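Local coordinates for protein putative metal-dependent hydrolase (Bacillus subtilis, PDB 6KNS) that binds two zinc ions in a metallo-beta-lactamase fold and is probably a metal-dependent hydrolase, perhaps related in activity to the tRNA 3'-processing endoribonucleases, at residues L37-G42 / A60-H65; A175-S180 / A210-L215. All blocks are in the same frame, centred on the assembly; numbering follows the deposited sequence.

Contact 1. Residues L37-G42 / A60-H65. With ZN (zinc ion), chain H.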
# COMPACT_ATOMS: atom_id res chain seq x y z
N LEU A 37 -17.76 -1.57 6.84
CA LEU A 37 -16.66 -1.46 7.80
C LEU A 37 -15.42 -2.18 7.27
O LEU A 37 -15.50 -3.34 6.91
CB LEU A 37 -17.05 -2.12 9.13
CG LEU A 37 -16.02 -2.22 10.26
CD1 LEU A 37 -15.63 -0.82 10.71
CD2 LEU A 37 -16.55 -3.12 11.44
N LEU A 38 -14.30 -1.49 7.24
CA LEU A 38 -13.05 -2.08 6.83
C LEU A 38 -12.27 -2.41 8.09
O LEU A 38 -12.02 -1.54 8.91
CB LEU A 38 -12.24 -1.13 5.93
CG LEU A 38 -10.85 -1.67 5.52
CD1 LEU A 38 -10.91 -2.86 4.57
CD2 LEU A 38 -9.92 -0.60 4.94
N VAL A 39 -11.92 -3.68 8.24
CA VAL A 39 -11.14 -4.16 9.35
C VAL A 39 -9.72 -4.39 8.84
O VAL A 39 -9.48 -5.29 8.03
CB VAL A 39 -11.75 -5.44 9.93
CG1 VAL A 39 -10.84 -6.05 11.01
CG2 VAL A 39 -13.16 -5.17 10.49
N ASP A 40 -8.81 -3.54 9.32
CA ASP A 40 -7.41 -3.46 8.87
C ASP A 40 -7.31 -2.95 7.45
O ASP A 40 -8.25 -3.10 6.65
CB ASP A 40 -6.61 -4.77 9.12
CG ASP A 40 -6.32 -4.98 10.62
OD1 ASP A 40 -6.53 -4.04 11.40
OD2 ASP A 40 -5.91 -6.07 11.03
N CYS A 41 -6.14 -2.37 7.15
CA CYS A 41 -5.98 -1.59 5.93
C CYS A 41 -4.51 -1.65 5.47
O CYS A 41 -3.79 -0.65 5.41
CB CYS A 41 -6.41 -0.14 6.23
SG CYS A 41 -6.55 0.90 4.76
N GLY A 42 -4.07 -2.85 5.13
CA GLY A 42 -2.68 -3.13 4.82
C GLY A 42 -2.30 -2.84 3.37
O GLY A 42 -2.96 -2.04 2.69
N ALA A 60 -16.63 3.20 8.02
CA ALA A 60 -15.67 3.21 9.12
C ALA A 60 -14.57 2.23 8.85
O ALA A 60 -14.73 1.32 8.06
CB ALA A 60 -16.38 2.89 10.46
N VAL A 61 -13.44 2.46 9.50
CA VAL A 61 -12.30 1.58 9.49
C VAL A 61 -11.98 1.26 10.95
O VAL A 61 -12.16 2.11 11.81
CB VAL A 61 -11.09 2.25 8.85
CG1 VAL A 61 -9.85 1.34 8.90
CG2 VAL A 61 -11.41 2.67 7.39
N ILE A 62 -11.51 0.05 11.21
CA ILE A 62 -10.96 -0.31 12.53
C ILE A 62 -9.69 -1.11 12.32
O ILE A 62 -9.62 -1.97 11.41
CB ILE A 62 -11.98 -1.09 13.41
CG1 ILE A 62 -11.38 -1.41 14.78
CG2 ILE A 62 -12.39 -2.41 12.78
CD1 ILE A 62 -12.48 -1.73 15.82
N LEU A 63 -8.70 -0.80 13.15
CA LEU A 63 -7.34 -1.30 13.06
C LEU A 63 -6.97 -2.15 14.29
O LEU A 63 -7.08 -1.69 15.41
CB LEU A 63 -6.39 -0.12 13.00
CG LEU A 63 -6.62 0.81 11.81
CD1 LEU A 63 -5.59 1.95 11.89
CD2 LEU A 63 -6.53 0.04 10.44
N SER A 64 -6.56 -3.40 14.06
CA SER A 64 -6.22 -4.30 15.17
C SER A 64 -4.91 -3.86 15.84
O SER A 64 -4.76 -3.98 17.06
CB SER A 64 -6.03 -5.73 14.67
OG SER A 64 -5.05 -5.76 13.64
N HIS A 65 -3.97 -3.37 15.03
CA HIS A 65 -2.68 -2.94 15.51
C HIS A 65 -1.92 -2.18 14.43
O HIS A 65 -2.41 -2.09 13.29
CB HIS A 65 -1.85 -4.11 16.05
CG HIS A 65 -1.36 -5.10 15.03
ND1 HIS A 65 -2.20 -5.87 14.25
CD2 HIS A 65 -0.10 -5.54 14.77
CE1 HIS A 65 -1.46 -6.72 13.54
NE2 HIS A 65 -0.19 -6.53 13.83
ZN ZN H . 1.55 -7.92 13.45

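Contact 2. Residues A175-S180 / A210-L215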
# COMPACT_ATOMS: atom_id res chain seq x y z
N ALA A 175 -18.80 -18.49 17.88
CA ALA A 175 -18.70 -17.66 16.67
C ALA A 175 -19.15 -18.47 15.46
O ALA A 175 -18.81 -19.67 15.33
CB ALA A 175 -17.29 -17.16 16.46
N ASP A 176 -19.89 -17.84 14.55
CA ASP A 176 -20.23 -18.51 13.28
C ASP A 176 -19.00 -18.71 12.39
O ASP A 176 -18.88 -19.74 11.74
CB ASP A 176 -21.32 -17.73 12.53
CG ASP A 176 -22.57 -17.59 13.37
OD1 ASP A 176 -23.24 -18.62 13.60
OD2 ASP A 176 -22.86 -16.47 13.85
N LEU A 177 -18.11 -17.73 12.38
CA LEU A 177 -16.89 -17.75 11.55
C LEU A 177 -15.76 -17.28 12.42
O LEU A 177 -15.86 -16.23 13.05
CB LEU A 177 -17.02 -16.84 10.31
CG LEU A 177 -15.78 -16.64 9.43
CD1 LEU A 177 -15.38 -17.92 8.77
CD2 LEU A 177 -16.01 -15.57 8.37
N LEU A 178 -14.72 -18.09 12.51
CA LEU A 178 -13.50 -17.68 13.15
C LEU A 178 -12.48 -17.44 12.05
O LEU A 178 -12.09 -18.39 11.38
CB LEU A 178 -12.96 -18.79 14.06
CG LEU A 178 -11.58 -18.55 14.69
CD1 LEU A 178 -11.58 -17.27 15.54
CD2 LEU A 178 -11.18 -19.75 15.54
N ILE A 179 -12.07 -16.19 11.92
CA ILE A 179 -10.96 -15.82 11.08
C ILE A 179 -9.67 -15.77 11.94
O ILE A 179 -9.49 -14.88 12.76
CB ILE A 179 -11.19 -14.49 10.39
CG1 ILE A 179 -12.56 -14.50 9.67
CG2 ILE A 179 -10.02 -14.24 9.43
CD1 ILE A 179 -12.94 -13.13 9.02
N SER A 180 -8.78 -16.75 11.73
CA SER A 180 -7.59 -16.91 12.49
C SER A 180 -6.39 -16.73 11.62
O SER A 180 -6.30 -17.29 10.54
CB SER A 180 -7.49 -18.30 13.10
OG SER A 180 -6.32 -18.39 13.90
N ALA A 210 -16.58 -23.14 16.98
CA ALA A 210 -16.79 -22.22 15.87
C ALA A 210 -17.56 -22.92 14.74
O ALA A 210 -17.33 -24.10 14.48
CB ALA A 210 -15.46 -21.67 15.36
N GLY A 211 -18.46 -22.20 14.10
CA GLY A 211 -19.20 -22.73 12.97
C GLY A 211 -18.29 -23.13 11.83
O GLY A 211 -18.51 -24.12 11.15
N GLU A 212 -17.27 -22.32 11.57
CA GLU A 212 -16.28 -22.67 10.59
C GLU A 212 -15.02 -21.84 10.79
O GLU A 212 -15.06 -20.85 11.53
CB GLU A 212 -16.83 -22.49 9.17
CG GLU A 212 -16.95 -21.06 8.69
CD GLU A 212 -17.58 -20.96 7.32
OE1 GLU A 212 -18.82 -21.02 7.29
OE2 GLU A 212 -16.86 -20.77 6.31
N LEU A 213 -13.95 -22.24 10.12
CA LEU A 213 -12.63 -21.64 10.30
C LEU A 213 -12.06 -21.16 8.96
O LEU A 213 -12.11 -21.89 7.97
CB LEU A 213 -11.68 -22.64 10.98
CG LEU A 213 -10.23 -22.25 11.21
CD1 LEU A 213 -10.16 -20.97 12.06
CD2 LEU A 213 -9.42 -23.40 11.84
N LEU A 214 -11.55 -19.93 8.97
CA LEU A 214 -10.87 -19.32 7.82
C LEU A 214 -9.45 -18.94 8.20
O LEU A 214 -9.24 -18.13 9.09
CB LEU A 214 -11.60 -18.06 7.33
CG LEU A 214 -11.03 -17.38 6.07
CD1 LEU A 214 -11.21 -18.27 4.83
CD2 LEU A 214 -11.67 -16.03 5.84
N LEU A 215 -8.48 -19.53 7.52
CA LEU A 215 -7.10 -19.34 7.81
C LEU A 215 -6.55 -18.20 6.97
O LEU A 215 -6.74 -18.17 5.76
CB LEU A 215 -6.34 -20.64 7.52
CG LEU A 215 -6.84 -21.89 8.28
CD1 LEU A 215 -6.06 -23.15 7.83
CD2 LEU A 215 -6.76 -21.71 9.80
O HOH W 1 -20.53 -20.56 9.53

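Contact 1. Residues L37-G42 / A60-H65
Leu37 to Val39 pair in parallel with Ala60 to Ile62, the two short strand axes 4.7 Å apart and inclined by 19°, and three backbone hydrogen bonds join them: Leu38 N to Ala60 O, Ile62 N to Leu38 O and Asp40 N to Ile62 O. The last is short and almost straight, with Asp40 N 2.7 Å from Ile62 O. On one face of the sheet, Val39 and Ile62 lie side by side with their CG2 methyls 3.7 Å apart, while Leu37 reaches across with CD1, which rests 3.8 Å from Ala60 CB. This face is covered by strands 131-137 and 145-150 of the other sheet, through Ile133 and Met147 among others. Leu38 and Val61 occupy the reverse face and touch more loosely.

Beyond the paired residues the contact turns polar. Asp40 has CG beside its own backbone N (chi1 -71°), which turns the carboxylate toward Ser64, although the CB bond itself leads away from 60-65. Asp40 OD1 takes Ser64 N at 2.7 Å and Asp40 OD2 takes Ser64 OG at 2.8 Å, each through its syn lone pair. Ser64 OG in turn accepts a hydrogen bond from His65 ND1 at 2.9 Å, only 6° out of the imidazole plane. With ND1 held by Ser64 and His65 NE2 bonded to a zinc ion at 2.3 Å, the ring is held at both nitrogens. OD2 of the buried Asp40 is also hydrogen-bonded to His70 ND1 and Tyr158 OH, so Asp40 braces His70 directly and His65 by way of Ser64. His67, His140 and Asp161 complete the site of His65, which opens the HxHxDH motif in the loop that follows strand 60-62, the hallmark of the metallo-beta-lactamase fold.

Contact 2. Residues A175-S180 / A210-L215
Four backbone hydrogen bonds tie Ala175-Ser180 to Ala210-Leu215. The first, Gly211 N to Ala175 O at 2.8 Å, lies in the carbonyl plane and joins the turns leading into the strands. Leu178 N to Glu212 O, Leu214 N to Leu178 O and Ser180 N to Leu214 O follow in the alternating pattern of parallel strands, whose axes are inclined by 23°. The two strands and helix 198-208 form a beta-alpha-beta unit in the second sheet of the metallo-beta-lactamase sandwich, where strand 177-181 lies between 155-158 and 212-216.

Apolar contacts occur on both faces. Leu178 and Leu213 lie side by side, and Leu178 meets Ile204 and Ala205 of helix 198-208; Leu213 CD1 sits 3.8 Å from Leu178 CD2 and 3.9 Å from Ser180 CB. The opposite face brings Leu177 CD1 within 4.0 Å of Leu214 CB. The aliphatic part of Glu212 crosses Leu177, with Glu212 CG 3.5 Å from Leu177 CD1.

Among the polar groups, a water forms a bridge, donating to both Asp176 O and Glu212 OE1, while the Asp176 carboxylate turns to Thr155 N.

From the N terminus the chain reaches contact 1 first: it leaves strand 35-39, passes helix 45-49 and comes back alongside as strand 60-62, closing a short loop. Contact 2 opens only after this has closed, and its larger loop runs from strand 177-181 through helix 198-208 to strand 212-216. The two are therefore in series, neither nested nor crossed. Each is a beta-alpha-beta connection in a different sheet; the centres of contact 1 and contact 2 stand about 18 Å apart, and their nearest atoms about 8 Å. The dinuclear zinc site relates them: contact 1 delivers His65 directly, whereas the second strand of contact 2 runs on toward His217, a ligand of the other zinc.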